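Local structure of cytochrome P450 (CYP102L1) (Mycobacterium phage Adler, 6N6Q) at residues A[90-95]-A[272-277]; A[246-251]-A[266-271]. The protein probably acts as a haem-dependent monooxygenase of the cytochrome P450 family, encoded by a mycobacteriophage. All blocks are in the same frame, centred on the assembly; numbering follows the deposited sequence.

Contact 1 of 2, residues A[90-95]-A[272-277]; sequences SVAGDG and ILTFLV. With HEM (protoporphyrin IX containing Fe), chain E.
Thr274 turns its side chain onto the end of helix 89-92 and the turn that follows. Its OG1, set beside its own backbone N (chi1 -63°), lies 3.8 Å from Ala92 CB and 3.7 Å from Gly95 CA; its hydrogen bond goes one turn back, to Asn270 O. The same torsion sends CG2 the other way, to 4.0 Å from the haem methyl CMD. Ala92, Gly95 and Thr274 are all buried and make the tight part, together with Leu273 CD1, 3.5 Å from the carbonyl O of Val91. Ala92 to Gly95 form a type II' turn, closed by Gly95 N to Ala92 O, and helix 89-92 ends as Gly93 takes positive phi. The loose side is the Val91 side chain, partly exposed, which comes no closer than 4.7 Å to segment 272-277 and leans on Glu191 of helix 183-196. On the haem side, Phe275 CD1 stands 3.3 Å from vinyl carbon CBC, met obliquely, and its ring packs edge-to-face with Phe117. Between the two segments themselves the contact rests on van der Waals fit; the polar tie runs from Asp94 OD1 to Asn270 ND2, one turn earlier in the same helix.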
ATOM      1  N   SER A  90      -9.651   7.528 -13.732  1.00 51.80           N
ATOM      2  CA  SER A  90     -10.822   8.372 -13.538  1.00 60.50           C
ATOM      3  C   SER A  90     -10.775   9.117 -12.211  1.00 58.89           C
ATOM      4  O   SER A  90     -11.476  10.122 -12.052  1.00 59.07           O
ATOM      5  CB  SER A  90     -12.098   7.533 -13.621  1.00 58.67           C
ATOM      6  OG  SER A  90     -12.269   6.994 -14.920  1.00 67.99           O
ATOM      7  N   VAL A  91      -9.967   8.650 -11.262  1.00 55.54           N
ATOM      8  CA  VAL A  91      -9.815   9.290  -9.958  1.00 52.59           C
ATOM      9  C   VAL A  91      -8.476  10.017  -9.855  1.00 48.01           C
ATOM     10  O   VAL A  91      -8.433  11.218  -9.589  1.00 48.33           O
ATOM     11  CB  VAL A  91      -9.982   8.264  -8.814  1.00 55.58           C
ATOM     12  CG1 VAL A  91      -9.752   8.925  -7.467  1.00 43.80           C
ATOM     13  CG2 VAL A  91     -11.356   7.618  -8.877  1.00 57.77           C
ATOM     14  N   ALA A  92      -7.373   9.304 -10.078  1.00 52.27           N
ATOM     15  CA  ALA A  92      -6.037   9.848  -9.883  1.00 45.90           C
ATOM     16  C   ALA A  92      -5.424  10.433 -11.152  1.00 46.07           C
ATOM     17  O   ALA A  92      -4.321  10.985 -11.084  1.00 41.88           O
ATOM     18  CB  ALA A  92      -5.110   8.768  -9.318  1.00 41.52           C
ATOM     19  N   GLY A  93      -6.100  10.318 -12.295  1.00 44.52           N
ATOM     20  CA  GLY A  93      -5.621  10.931 -13.525  1.00 39.06           C
ATOM     21  C   GLY A  93      -4.227  10.472 -13.899  1.00 48.33           C
ATOM     22  O   GLY A  93      -3.904   9.278 -13.871  1.00 44.63           O
ATOM     23  N   ASP A  94      -3.379  11.436 -14.254  1.00 43.04           N
ATOM     24  CA  ASP A  94      -1.987  11.153 -14.601  1.00 47.44           C
ATOM     25  C   ASP A  94      -1.053  11.297 -13.406  1.00 50.09           C
ATOM     26  O   ASP A  94       0.072  11.788 -13.542  1.00 53.00           O
ATOM     27  CB  ASP A  94      -1.542  12.048 -15.754  1.00 47.54           C
ATOM     28  CG  ASP A  94      -1.624  13.528 -15.421  1.00 57.21           C
ATOM     29  OD1 ASP A  94      -2.232  13.885 -14.389  1.00 59.38           O
ATOM     30  OD2 ASP A  94      -1.073  14.338 -16.197  1.00 51.55           O
ATOM     31  N   GLY A  95      -1.498  10.885 -12.222  1.00 47.33           N
ATOM     32  CA  GLY A  95      -0.619  10.839 -11.073  1.00 47.37           C
ATOM     33  C   GLY A  95       0.445   9.770 -11.230  1.00 49.13           C
ATOM     34  O   GLY A  95       0.385   8.913 -12.113  1.00 54.71           O
ATOM     35  N   ILE A 272      -1.681  14.495  -4.810  1.00 45.18           N
ATOM     36  CA  ILE A 272      -2.297  14.445  -3.486  1.00 45.40           C
ATOM     37  C   ILE A 272      -3.286  13.289  -3.409  1.00 49.22           C
ATOM     38  O   ILE A 272      -3.279  12.503  -2.454  1.00 47.85           O
ATOM     39  CB  ILE A 272      -2.971  15.788  -3.157  1.00 50.80           C
ATOM     40  CG1 ILE A 272      -1.919  16.890  -3.001  1.00 50.25           C
ATOM     41  CG2 ILE A 272      -3.824  15.665  -1.902  1.00 41.02           C
ATOM     42  CD1 ILE A 272      -2.508  18.276  -2.832  1.00 48.23           C
ATOM     43  N   LEU A 273      -4.152  13.168  -4.420  1.00 46.02           N
ATOM     44  CA  LEU A 273      -5.074  12.039  -4.473  1.00 47.40           C
ATOM     45  C   LEU A 273      -4.320  10.721  -4.564  1.00 44.57           C
ATOM     46  O   LEU A 273      -4.736   9.718  -3.974  1.00 46.31           O
ATOM     47  CB  LEU A 273      -6.028  12.187  -5.657  1.00 50.00           C
ATOM     48  CG  LEU A 273      -7.117  13.254  -5.559  1.00 51.61           C
ATOM     49  CD1 LEU A 273      -8.000  13.214  -6.796  1.00 51.84           C
ATOM     50  CD2 LEU A 273      -7.945  13.055  -4.299  1.00 46.17           C
ATOM     51  N   THR A 274      -3.205  10.707  -5.298  1.00 48.47           N
ATOM     52  CA  THR A 274      -2.422   9.483  -5.441  1.00 49.31           C
ATOM     53  C   THR A 274      -1.851   9.037  -4.101  1.00 47.37           C
ATOM     54  O   THR A 274      -2.055   7.894  -3.677  1.00 45.48           O
ATOM     55  CB  THR A 274      -1.298   9.695  -6.457  1.00 42.80           C
ATOM     56  OG1 THR A 274      -1.858   9.972  -7.746  1.00 46.54           O
ATOM     57  CG2 THR A 274      -0.417   8.458  -6.534  1.00 39.42           C
ATOM     58  N   PHE A 275      -1.133   9.932  -3.419  1.00 47.57           N
ATOM     59  CA  PHE A 275      -0.539   9.579  -2.134  1.00 52.53           C
ATOM     60  C   PHE A 275      -1.603   9.182  -1.120  1.00 52.19           C
ATOM     61  O   PHE A 275      -1.347   8.350  -0.244  1.00 55.93           O
ATOM     62  CB  PHE A 275       0.293  10.746  -1.596  1.00 50.43           C
ATOM     63  CG  PHE A 275       1.421  11.163  -2.501  1.00 50.77           C
ATOM     64  CD1 PHE A 275       1.878  10.324  -3.507  1.00 55.33           C
ATOM     65  CD2 PHE A 275       2.029  12.397  -2.340  1.00 56.50           C
ATOM     66  CE1 PHE A 275       2.915  10.709  -4.336  1.00 57.49           C
ATOM     67  CE2 PHE A 275       3.068  12.788  -3.164  1.00 58.41           C
ATOM     68  CZ  PHE A 275       3.510  11.942  -4.164  1.00 63.77           C
ATOM     69  N   LEU A 276      -2.805   9.754  -1.232  1.00 54.03           N
ATOM     70  CA  LEU A 276      -3.872   9.419  -0.299  1.00 52.65           C
ATOM     71  C   LEU A 276      -4.371   7.996  -0.509  1.00 57.82           C
ATOM     72  O   LEU A 276      -4.539   7.243   0.454  1.00 61.47           O
ATOM     73  CB  LEU A 276      -5.026  10.413  -0.430  1.00 51.32           C
ATOM     74  CG  LEU A 276      -4.880  11.719   0.351  1.00 55.61           C
ATOM     75  CD1 LEU A 276      -6.201  12.471   0.379  1.00 54.94           C
ATOM     76  CD2 LEU A 276      -4.377  11.442   1.759  1.00 45.21           C
ATOM     77  N   VAL A 277      -4.618   7.606  -1.757  1.00 55.12           N
ATOM     78  CA  VAL A 277      -5.220   6.299  -2.008  1.00 62.78           C
ATOM     79  C   VAL A 277      -4.161   5.210  -2.162  1.00 63.57           C
ATOM     80  O   VAL A 277      -4.356   4.084  -1.697  1.00 66.39           O
ATOM     81  CB  VAL A 277      -6.156   6.365  -3.235  1.00 56.33           C
ATOM     82  CG1 VAL A 277      -5.381   6.673  -4.507  1.00 59.40           C
ATOM     83  CG2 VAL A 277      -6.936   5.068  -3.376  1.00 65.60           C
TER
HETATM   84  CHA HEM E 501       4.031   2.117  -6.303  1.00 46.16           C
HETATM   85  CHB HEM E 501       3.266  -1.205  -2.839  1.00 48.28           C
HETATM   86  CHC HEM E 501       2.993   2.333   0.489  1.00 46.27           C
HETATM   87  CHD HEM E 501       3.008   5.628  -3.083  1.00 41.66           C
HETATM   88  C1A HEM E 501       3.878   0.900  -5.667  1.00 43.26           C
HETATM   89  C2A HEM E 501       3.975  -0.418  -6.269  1.00 48.03           C
HETATM   90  C3A HEM E 501       3.764  -1.327  -5.316  1.00 44.22           C
HETATM   91  C4A HEM E 501       3.525  -0.630  -4.067  1.00 45.94           C
HETATM   92  CMA HEM E 501       3.773  -2.856  -5.518  1.00 42.76           C
HETATM   93  CAA HEM E 501       4.263  -0.731  -7.753  1.00 42.25           C
HETATM   94  CBA HEM E 501       2.942  -0.711  -8.517  1.00 45.18           C
HETATM   95  CGA HEM E 501       3.139  -1.187  -9.934  1.00 51.00           C
HETATM   96  O1A HEM E 501       4.261  -1.645 -10.274  1.00 51.99           O
HETATM   97  O2A HEM E 501       2.166  -1.110 -10.727  1.00 42.86           O
HETATM   98  C1B HEM E 501       3.184  -0.542  -1.629  1.00 48.92           C
HETATM   99  C2B HEM E 501       3.135  -1.165  -0.321  1.00 54.61           C
HETATM  100  C3B HEM E 501       3.059  -0.188   0.606  1.00 48.98           C
HETATM  101  C4B HEM E 501       3.058   1.083  -0.096  1.00 51.71           C
HETATM  102  CMB HEM E 501       3.170  -2.697  -0.112  1.00 37.77           C
HETATM  103  CAB HEM E 501       2.981  -0.285   2.153  1.00 48.91           C
HETATM  104  CBB HEM E 501       2.946  -1.425   2.854  1.00 49.45           C
HETATM  105  C1C HEM E 501       3.001   3.546  -0.170  1.00 43.20           C
HETATM  106  C2C HEM E 501       3.012   4.861   0.437  1.00 53.44           C
HETATM  107  C3C HEM E 501       3.014   5.778  -0.531  1.00 49.43           C
HETATM  108  C4C HEM E 501       3.007   5.079  -1.812  1.00 43.63           C
HETATM  109  CMC HEM E 501       3.014   5.170   1.950  1.00 42.38           C
HETATM  110  CAC HEM E 501       3.023   7.301  -0.255  1.00 47.73           C
HETATM  111  CBC HEM E 501       3.059   8.217  -1.228  1.00 54.44           C
HETATM  112  C1D HEM E 501       3.295   4.975  -4.267  1.00 45.12           C
HETATM  113  C2D HEM E 501       3.426   5.585  -5.578  1.00 44.80           C
HETATM  114  C3D HEM E 501       3.708   4.620  -6.462  1.00 40.40           C
HETATM  115  C4D HEM E 501       3.769   3.358  -5.751  1.00 42.97           C
HETATM  116  CMD HEM E 501       3.263   7.088  -5.897  1.00 33.94           C
HETATM  117  CAD HEM E 501       3.933   4.813  -7.979  1.00 40.48           C
HETATM  118  CBD HEM E 501       5.381   5.211  -8.246  1.00 32.48           C
HETATM  119  CGD HEM E 501       5.627   5.307  -9.731  1.00 45.02           C
HETATM  120  O1D HEM E 501       6.489   6.127 -10.145  1.00 44.89           O
HETATM  121  O2D HEM E 501       4.960   4.572 -10.506  1.00 43.81           O
HETATM  122  NA  HEM E 501       3.600   0.725  -4.324  1.00 49.98           N
HETATM  123  NB  HEM E 501       3.136   0.825  -1.451  1.00 48.44           N
HETATM  124  NC  HEM E 501       2.998   3.723  -1.540  1.00 47.62           N
HETATM  125  ND  HEM E 501       3.512   3.616  -4.415  1.00 45.97           N
HETATM  126 FE   HEM E 501       3.168   2.219  -2.941  1.00 54.90          FE

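Contact 2 of 2, residues A[246-251]-A[266-271]; sequences DMLDIM and NNIGNQ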
ATOM      1  N   ASP A 246       7.632  20.374   2.816  1.00 52.57           N
ATOM      2  CA  ASP A 246       7.028  19.053   2.814  1.00 56.27           C
ATOM      3  C   ASP A 246       6.728  18.639   1.369  1.00 54.37           C
ATOM      4  O   ASP A 246       7.273  19.214   0.420  1.00 49.24           O
ATOM      5  CB  ASP A 246       5.786  19.053   3.717  1.00 52.41           C
ATOM      6  CG  ASP A 246       4.729  20.053   3.275  1.00 56.12           C
ATOM      7  OD1 ASP A 246       4.919  20.721   2.238  1.00 60.12           O
ATOM      8  OD2 ASP A 246       3.699  20.171   3.974  1.00 57.30           O
ATOM      9  N   MET A 247       5.857  17.642   1.194  1.00 56.54           N
ATOM     10  CA  MET A 247       5.556  17.155  -0.149  1.00 54.73           C
ATOM     11  C   MET A 247       4.827  18.208  -0.973  1.00 53.75           C
ATOM     12  O   MET A 247       5.128  18.395  -2.157  1.00 57.56           O
ATOM     13  CB  MET A 247       4.726  15.874  -0.068  1.00 53.86           C
ATOM     14  CG  MET A 247       5.385  14.760   0.722  1.00 60.81           C
ATOM     15  SD  MET A 247       4.353  13.288   0.815  1.00 56.94           S
ATOM     16  CE  MET A 247       5.312  12.282   1.945  1.00 55.38           C
ATOM     17  N   LEU A 248       3.863  18.902  -0.366  1.00 52.43           N
ATOM     18  CA  LEU A 248       3.134  19.937  -1.089  1.00 46.11           C
ATOM     19  C   LEU A 248       4.037  21.120  -1.420  1.00 55.90           C
ATOM     20  O   LEU A 248       3.927  21.709  -2.502  1.00 49.88           O
ATOM     21  CB  LEU A 248       1.923  20.388  -0.271  1.00 48.14           C
ATOM     22  CG  LEU A 248       1.069  21.527  -0.832  1.00 47.41           C
ATOM     23  CD1 LEU A 248       0.654  21.236  -2.265  1.00 48.89           C
ATOM     24  CD2 LEU A 248      -0.152  21.742   0.045  1.00 44.98           C
ATOM     25  N   ASP A 249       4.943  21.476  -0.504  1.00 54.49           N
ATOM     26  CA  ASP A 249       5.851  22.590  -0.755  1.00 54.52           C
ATOM     27  C   ASP A 249       6.753  22.312  -1.949  1.00 55.28           C
ATOM     28  O   ASP A 249       6.947  23.182  -2.806  1.00 63.14           O
ATOM     29  CB  ASP A 249       6.691  22.877   0.488  1.00 45.75           C
ATOM     30  CG  ASP A 249       5.903  23.568   1.582  1.00 59.88           C
ATOM     31  OD1 ASP A 249       5.046  24.418   1.257  1.00 63.19           O
ATOM     32  OD2 ASP A 249       6.143  23.267   2.771  1.00 66.31           O
ATOM     33  N   ILE A 250       7.312  21.103  -2.027  1.00 51.82           N
ATOM     34  CA  ILE A 250       8.212  20.776  -3.128  1.00 54.18           C
ATOM     35  C   ILE A 250       7.463  20.771  -4.455  1.00 56.61           C
ATOM     36  O   ILE A 250       8.007  21.178  -5.489  1.00 59.19           O
ATOM     37  CB  ILE A 250       8.918  19.434  -2.860  1.00 47.34           C
ATOM     38  CG1 ILE A 250       9.790  19.541  -1.607  1.00 59.15           C
ATOM     39  CG2 ILE A 250       9.767  19.022  -4.053  1.00 60.18           C
ATOM     40  CD1 ILE A 250      10.582  18.284  -1.300  1.00 53.65           C
ATOM     41  N   MET A 251       6.203  20.324  -4.452  1.00 46.76           N
ATOM     42  CA  MET A 251       5.422  20.344  -5.685  1.00 52.18           C
ATOM     43  C   MET A 251       5.123  21.768  -6.139  1.00 54.39           C
ATOM     44  O   MET A 251       4.949  22.011  -7.339  1.00 52.54           O
ATOM     45  CB  MET A 251       4.123  19.554  -5.508  1.00 43.07           C
ATOM     46  CG  MET A 251       4.317  18.044  -5.555  1.00 50.03           C
ATOM     47  SD  MET A 251       2.771  17.110  -5.540  1.00 47.87           S
ATOM     48  CE  MET A 251       2.085  17.608  -3.963  1.00 40.99           C
ATOM     49  N   ASN A 266      -3.407  20.979 -11.909  1.00 53.54           N
ATOM     50  CA  ASN A 266      -4.213  19.769 -12.026  1.00 47.32           C
ATOM     51  C   ASN A 266      -3.412  18.531 -11.642  1.00 46.61           C
ATOM     52  O   ASN A 266      -3.944  17.608 -11.015  1.00 42.57           O
ATOM     53  CB  ASN A 266      -4.758  19.636 -13.449  1.00 36.82           C
ATOM     54  CG  ASN A 266      -5.722  18.473 -13.597  1.00 41.99           C
ATOM     55  OD1 ASN A 266      -6.895  18.577 -13.239  1.00 45.89           O
ATOM     56  ND2 ASN A 266      -5.231  17.360 -14.130  1.00 42.09           N
ATOM     57  N   ASN A 267      -2.127  18.495 -12.002  1.00 43.61           N
ATOM     58  CA  ASN A 267      -1.313  17.328 -11.686  1.00 48.44           C
ATOM     59  C   ASN A 267      -0.969  17.276 -10.202  1.00 46.52           C
ATOM     60  O   ASN A 267      -0.898  16.190  -9.615  1.00 48.27           O
ATOM     61  CB  ASN A 267      -0.043  17.326 -12.536  1.00 45.25           C
ATOM     62  CG  ASN A 267       0.745  16.041 -12.397  1.00 50.19           C
ATOM     63  OD1 ASN A 267       1.624  15.925 -11.542  1.00 53.08           O
ATOM     64  ND2 ASN A 267       0.431  15.062 -13.237  1.00 55.72           N
ATOM     65  N   ILE A 268      -0.742  18.437  -9.582  1.00 45.47           N
ATOM     66  CA  ILE A 268      -0.489  18.476  -8.142  1.00 45.64           C
ATOM     67  C   ILE A 268      -1.673  17.889  -7.386  1.00 45.82           C
ATOM     68  O   ILE A 268      -1.508  17.087  -6.458  1.00 40.67           O
ATOM     69  CB  ILE A 268      -0.183  19.914  -7.684  1.00 48.14           C
ATOM     70  CG1 ILE A 268       1.125  20.408  -8.304  1.00 42.93           C
ATOM     71  CG2 ILE A 268      -0.109  19.989  -6.166  1.00 40.33           C
ATOM     72  CD1 ILE A 268       1.475  21.830  -7.928  1.00 44.37           C
ATOM     73  N   GLY A 269      -2.889  18.276  -7.779  1.00 44.76           N
ATOM     74  CA  GLY A 269      -4.074  17.679  -7.190  1.00 46.27           C
ATOM     75  C   GLY A 269      -4.154  16.183  -7.413  1.00 45.44           C
ATOM     76  O   GLY A 269      -4.717  15.457  -6.589  1.00 47.02           O
ATOM     77  N   ASN A 270      -3.591  15.697  -8.524  1.00 47.69           N
ATOM     78  CA  ASN A 270      -3.568  14.260  -8.772  1.00 40.70           C
ATOM     79  C   ASN A 270      -2.580  13.555  -7.851  1.00 42.21           C
ATOM     80  O   ASN A 270      -2.852  12.448  -7.374  1.00 40.82           O
ATOM     81  CB  ASN A 270      -3.230  13.980 -10.236  1.00 40.18           C
ATOM     82  CG  ASN A 270      -4.373  14.317 -11.172  1.00 44.96           C
ATOM     83  OD1 ASN A 270      -5.523  14.427 -10.750  1.00 45.23           O
ATOM     84  ND2 ASN A 270      -4.061  14.474 -12.453  1.00 43.86           N
ATOM     85  N   GLN A 271      -1.429  14.178  -7.590  1.00 43.89           N
ATOM     86  CA  GLN A 271      -0.449  13.560  -6.702  1.00 44.87           C
ATOM     87  C   GLN A 271      -0.984  13.457  -5.279  1.00 49.44           C
ATOM     88  O   GLN A 271      -0.771  12.443  -4.604  1.00 49.53           O
ATOM     89  CB  GLN A 271       0.861  14.348  -6.726  1.00 47.01           C
ATOM     90  CG  GLN A 271       1.429  14.613  -8.114  1.00 38.79           C
ATOM     91  CD  GLN A 271       1.831  13.349  -8.852  1.00 45.21           C
ATOM     92  OE1 GLN A 271       1.881  12.262  -8.276  1.00 45.75           O
ATOM     93  NE2 GLN A 271       2.121  13.490 -10.140  1.00 46.47           N
TER
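Met251 CG and Ile268 CG1 both stand beside their backbone N, which puts Ile268 CG2 anti to it; the two side chains slide past each other in opposite directions. Met251 runs extended through chi2 and bends at chi3 (-61°), carrying CE to 3.9 Å from Ile268 CG2. Ile268 stays extended along CG1, and its CD1 comes 3.5 Å from the backbone O of Met251. The sulfur lies over the aliphatic part of Gln271, with Met251 SD 3.6 Å from Gln271 CB. Gln271 bends at chi2, and its amide leaves the methionine: NE2 donates to Asn267 OD1 at 2.9 Å, nearly straight at 167°, and OE1 accepts from the backbone N of Met96. Both ends of this buried amide are thereby bonded, which fixes its rotation. Leu248 CD1 adds a lighter touch on Ile268 CG2 at 4.2 Å, the two side chains crossing at about a right angle, and Ile231 and Ile232 of helix 212-237 extend the apolar patch. At the start of helix 247-253, Asp246 and Asp249 form a capping box: Asp249 N donates to Asp246 OD1 at 2.8 Å, and Asp246 N donates back to Asp249 OD2 at 3.3 Å. Arg235 makes salt bridges with both aspartates and probably offsets their closely spaced charges. The axes of 247-251 and 266-271 approach to 11.0 Å and run roughly antiparallel (158°). The arrangement is that of a short capped helix packed through apolar side chains on the start of the long helix I, the central helix of the P450 fold that passes over the haem.

In the fold
Both contacts use helix 265-296, on adjoining six-residue segments: contact 2 takes residues 266-271 and contact 1 residues 272-277, with centres about 11 Å apart. Along the chain the order is 90-95, 246-251, 266-271, 272-277, so the short-range pairing of contact 2 falls wholly between the two distant halves of contact 1. Asp94 ties them together, its OD1 probably accepting hydrogen bonds from Asn270 ND2 at 2.7 Å and Asn267 ND2 at 3.1 Å. Together they line the first turns of helix 265-296 with the turn after helix 89-92 and with helix 247-253; their centres lie about 13 Å (contact 1) and 19 Å (contact 2) from the chain centre, the inner one reaching the haem.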